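Local coordinates for glucose-binding protein (PDB 2B3F) that binds glucose or galactose in the cleft of a periplasmic solute-binding fold, probably delivering the sugar to a transport system, at residues A352-I366 and A376-L389. Residues are numbered along the deposited sequence; the frame is centred on the assembly and turned at random.
Sequences APESFMSQFGTVMEI and AANAAQAIADQVGL
The ring of F356 meets helix 376-387 edge-on: its CE1 lies 3.7 Å from A380 O, close to the ring plane, with A384 N near the same edge. CG stands anti to the backbone N (chi1 -176°), which swings the ring across as a knob among A380, I383, A384 and V387; I383 CG2 and L389 CD1 approach it obliquely, and W190 makes an edge-to-face pair with it. F360 likewise offers an edge, CE1, to A380 CB.

The Q359 side chain crosses that of I383 at a slant, OE1 3.2 Å from I383 CD1 and NE2 against I383 CG2. NE2 is doubly engaged, giving a nearly straight bond (164°) to S355 O, which lies in the plane of the Q359 amide although NE2 is tilted out of that carbonyl's plane, and another to a water that in turn donates to Q386 OE1 at 2.7 Å. A leucine in place of Q359 would probably leave S355 O without this donor and break the water link to Q386.

Farther along, V363 is the second knob, CG2 4.1 Å from A379 CB, and I366 CD1 rests on A376. At the other end L389 CD1 packs on P353 CD, 3.8 Å away.

The two helices form a C-terminal antiparallel hairpin, axes 9.2 Å apart at 163°, packed on helices 166-190 and 199-212. A376, A379 and A380 leave room for V363 and I366, while I383, V387 and L389 fill the other end; direct contact is chiefly apolar, and polar linkage runs through the water between Q359 and Q386.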
# COMPACT_ATOMS: atom_id res chain seq x y z
N ALA A 352 10.77 -4.57 -3.30
CA ALA A 352 12.06 -4.48 -2.63
C ALA A 352 12.01 -5.06 -1.23
O ALA A 352 11.02 -4.92 -0.52
CB ALA A 352 12.51 -3.02 -2.54
N PRO A 353 13.12 -5.66 -0.79
CA PRO A 353 13.14 -6.19 0.56
C PRO A 353 13.13 -5.09 1.62
O PRO A 353 13.46 -3.95 1.31
CB PRO A 353 14.46 -6.95 0.61
CG PRO A 353 15.31 -6.28 -0.38
CD PRO A 353 14.40 -5.84 -1.48
N GLU A 354 12.75 -5.46 2.84
CA GLU A 354 12.73 -4.50 3.95
C GLU A 354 14.08 -3.81 4.20
O GLU A 354 14.12 -2.66 4.64
CB GLU A 354 12.23 -5.19 5.23
CG GLU A 354 10.72 -5.53 5.14
CD GLU A 354 10.08 -5.90 6.48
OE1 GLU A 354 10.72 -6.65 7.25
OE2 GLU A 354 8.92 -5.43 6.74
N SER A 355 15.18 -4.51 3.90
CA SER A 355 16.53 -3.95 4.03
C SER A 355 16.65 -2.64 3.25
O SER A 355 17.23 -1.66 3.73
CB SER A 355 17.56 -4.95 3.51
OG SER A 355 17.35 -5.28 2.16
N PHE A 356 16.07 -2.62 2.05
CA PHE A 356 16.04 -1.42 1.23
C PHE A 356 14.90 -0.48 1.66
O PHE A 356 15.12 0.72 1.84
CB PHE A 356 15.88 -1.79 -0.24
CG PHE A 356 15.93 -0.61 -1.16
CD1 PHE A 356 17.12 -0.19 -1.71
CD2 PHE A 356 14.78 0.12 -1.42
CE1 PHE A 356 17.16 0.91 -2.55
CE2 PHE A 356 14.82 1.23 -2.25
CZ PHE A 356 16.03 1.63 -2.79
N MET A 357 13.68 -1.01 1.81
CA MET A 357 12.52 -0.19 2.21
C MET A 357 12.79 0.66 3.44
O MET A 357 12.42 1.84 3.51
CB MET A 357 11.29 -1.04 2.51
CG MET A 357 10.76 -1.83 1.34
SD MET A 357 9.52 -3.06 1.86
CE MET A 357 8.26 -1.97 2.53
N SER A 358 13.41 0.05 4.45
CA SER A 358 13.63 0.72 5.73
C SER A 358 14.63 1.87 5.60
O SER A 358 14.57 2.82 6.35
CB SER A 358 14.11 -0.28 6.78
OG SER A 358 15.38 -0.82 6.41
N GLN A 359 15.52 1.80 4.63
CA GLN A 359 16.54 2.83 4.44
C GLN A 359 16.07 3.91 3.47
O GLN A 359 16.61 5.01 3.43
CB GLN A 359 17.83 2.19 3.99
CG GLN A 359 18.44 1.33 5.09
CD GLN A 359 19.84 0.95 4.78
OE1 GLN A 359 20.76 1.74 4.99
NE2 GLN A 359 20.02 -0.25 4.25
N PHE A 360 15.03 3.62 2.70
CA PHE A 360 14.55 4.59 1.73
C PHE A 360 13.98 5.84 2.41
O PHE A 360 13.96 6.91 1.82
CB PHE A 360 13.52 3.99 0.77
CG PHE A 360 13.31 4.82 -0.47
CD1 PHE A 360 14.30 4.88 -1.45
CD2 PHE A 360 12.12 5.52 -0.67
CE1 PHE A 360 14.10 5.63 -2.61
CE2 PHE A 360 11.93 6.26 -1.81
CZ PHE A 360 12.94 6.32 -2.78
N GLY A 361 13.48 5.71 3.64
CA GLY A 361 13.00 6.88 4.38
C GLY A 361 14.12 7.87 4.67
O GLY A 361 13.90 9.09 4.68
N THR A 362 15.31 7.34 4.91
CA THR A 362 16.54 8.14 5.09
C THR A 362 16.92 8.88 3.82
O THR A 362 17.26 10.08 3.83
CB THR A 362 17.71 7.23 5.51
OG1 THR A 362 17.37 6.59 6.74
CG2 THR A 362 19.01 8.04 5.72
N VAL A 363 16.86 8.17 2.71
CA VAL A 363 17.03 8.81 1.42
C VAL A 363 16.05 9.97 1.25
O VAL A 363 16.42 11.06 0.81
CB VAL A 363 16.85 7.80 0.25
CG1 VAL A 363 16.95 8.51 -1.09
CG2 VAL A 363 17.87 6.70 0.36
N MET A 364 14.79 9.74 1.59
CA MET A 364 13.79 10.76 1.45
C MET A 364 14.11 11.96 2.35
O MET A 364 14.02 13.09 1.90
CB MET A 364 12.39 10.19 1.72
CG MET A 364 11.28 11.20 1.58
SD MET A 364 11.18 11.94 -0.06
CE MET A 364 10.90 10.46 -1.08
N GLU A 365 14.51 11.71 3.59
CA GLU A 365 14.98 12.81 4.49
C GLU A 365 16.05 13.67 3.83
O GLU A 365 15.96 14.91 3.84
CB GLU A 365 15.51 12.27 5.80
CG GLU A 365 14.42 11.77 6.72
CD GLU A 365 14.94 11.29 8.06
OE1 GLU A 365 16.09 10.78 8.14
OE2 GLU A 365 14.17 11.40 9.06
N ILE A 366 17.05 13.03 3.23
CA ILE A 366 18.14 13.78 2.61
C ILE A 366 17.71 14.50 1.32
O ILE A 366 18.31 15.54 0.95
CB ILE A 366 19.46 12.95 2.47
CG1 ILE A 366 19.32 11.78 1.51
CG2 ILE A 366 19.84 12.44 3.83
CD1 ILE A 366 19.61 12.09 0.09
N ALA A 376 20.14 12.38 -3.86
CA ALA A 376 19.08 11.39 -3.51
C ALA A 376 19.30 10.14 -4.34
O ALA A 376 19.26 9.02 -3.82
CB ALA A 376 17.71 11.95 -3.79
N ALA A 377 19.54 10.34 -5.63
CA ALA A 377 19.79 9.21 -6.53
C ALA A 377 21.02 8.40 -6.10
O ALA A 377 21.00 7.15 -6.04
CB ALA A 377 19.95 9.71 -7.96
N ASN A 378 22.10 9.12 -5.80
CA ASN A 378 23.32 8.49 -5.35
C ASN A 378 23.11 7.73 -4.05
O ASN A 378 23.67 6.63 -3.88
CB ASN A 378 24.43 9.53 -5.14
CG ASN A 378 24.93 10.15 -6.45
OD1 ASN A 378 24.61 9.67 -7.53
ND2 ASN A 378 25.71 11.24 -6.33
N ALA A 379 22.31 8.30 -3.15
CA ALA A 379 21.99 7.66 -1.87
C ALA A 379 21.20 6.36 -2.06
O ALA A 379 21.51 5.35 -1.45
CB ALA A 379 21.23 8.60 -0.96
N ALA A 380 20.20 6.39 -2.93
CA ALA A 380 19.40 5.19 -3.18
C ALA A 380 20.28 4.12 -3.79
O ALA A 380 20.14 2.94 -3.46
CB ALA A 380 18.23 5.50 -4.10
N GLN A 381 21.19 4.52 -4.68
CA GLN A 381 22.12 3.54 -5.27
C GLN A 381 23.07 2.92 -4.22
O GLN A 381 23.34 1.73 -4.24
CB GLN A 381 22.94 4.14 -6.41
CG GLN A 381 23.70 3.09 -7.24
CD GLN A 381 22.76 2.08 -7.88
OE1 GLN A 381 21.81 2.47 -8.56
NE2 GLN A 381 23.01 0.80 -7.67
N ALA A 382 23.55 3.73 -3.29
CA ALA A 382 24.44 3.22 -2.25
C ALA A 382 23.71 2.15 -1.40
O ALA A 382 24.27 1.09 -1.09
CB ALA A 382 24.95 4.37 -1.39
N ILE A 383 22.48 2.43 -1.02
CA ILE A 383 21.70 1.45 -0.26
C ILE A 383 21.49 0.18 -1.09
O ILE A 383 21.66 -0.93 -0.58
CB ILE A 383 20.34 2.02 0.15
CG1 ILE A 383 20.52 3.28 1.00
CG2 ILE A 383 19.49 0.95 0.88
CD1 ILE A 383 21.37 3.11 2.17
N ALA A 384 21.13 0.34 -2.37
CA ALA A 384 20.92 -0.81 -3.25
C ALA A 384 22.18 -1.67 -3.29
O ALA A 384 22.12 -2.91 -3.16
CB ALA A 384 20.53 -0.33 -4.65
N ASP A 385 23.33 -1.02 -3.40
CA ASP A 385 24.60 -1.74 -3.43
C ASP A 385 24.90 -2.44 -2.10
O ASP A 385 25.39 -3.57 -2.09
CB ASP A 385 25.74 -0.78 -3.77
CG ASP A 385 25.67 -0.24 -5.18
OD1 ASP A 385 25.02 -0.85 -6.05
OD2 ASP A 385 26.27 0.83 -5.41
N GLN A 386 24.60 -1.78 -1.00
CA GLN A 386 24.88 -2.32 0.34
C GLN A 386 24.01 -3.53 0.66
O GLN A 386 24.48 -4.47 1.32
CB GLN A 386 24.69 -1.24 1.41
CG GLN A 386 25.78 -0.17 1.36
CD GLN A 386 25.44 1.09 2.11
OE1 GLN A 386 24.33 1.26 2.61
NE2 GLN A 386 26.41 2.00 2.21
N VAL A 387 22.77 -3.53 0.19
CA VAL A 387 21.86 -4.64 0.50
C VAL A 387 21.85 -5.69 -0.60
O VAL A 387 21.22 -6.76 -0.45
CB VAL A 387 20.42 -4.17 0.81
CG1 VAL A 387 20.44 -3.13 1.90
CG2 VAL A 387 19.70 -3.67 -0.46
N GLY A 388 22.55 -5.42 -1.69
CA GLY A 388 22.61 -6.37 -2.81
C GLY A 388 21.28 -6.48 -3.53
O GLY A 388 20.83 -7.59 -3.86
N LEU A 389 20.65 -5.33 -3.78
CA LEU A 389 19.31 -5.27 -4.37
C LEU A 389 19.30 -6.08 -5.66
O LEU A 389 20.17 -5.90 -6.51
CB LEU A 389 18.91 -3.82 -4.64
CG LEU A 389 17.47 -3.57 -5.07
CD1 LEU A 389 16.52 -3.84 -3.91
CD2 LEU A 389 17.29 -2.16 -5.57
O HOH W 1 22.79 -0.25 4.16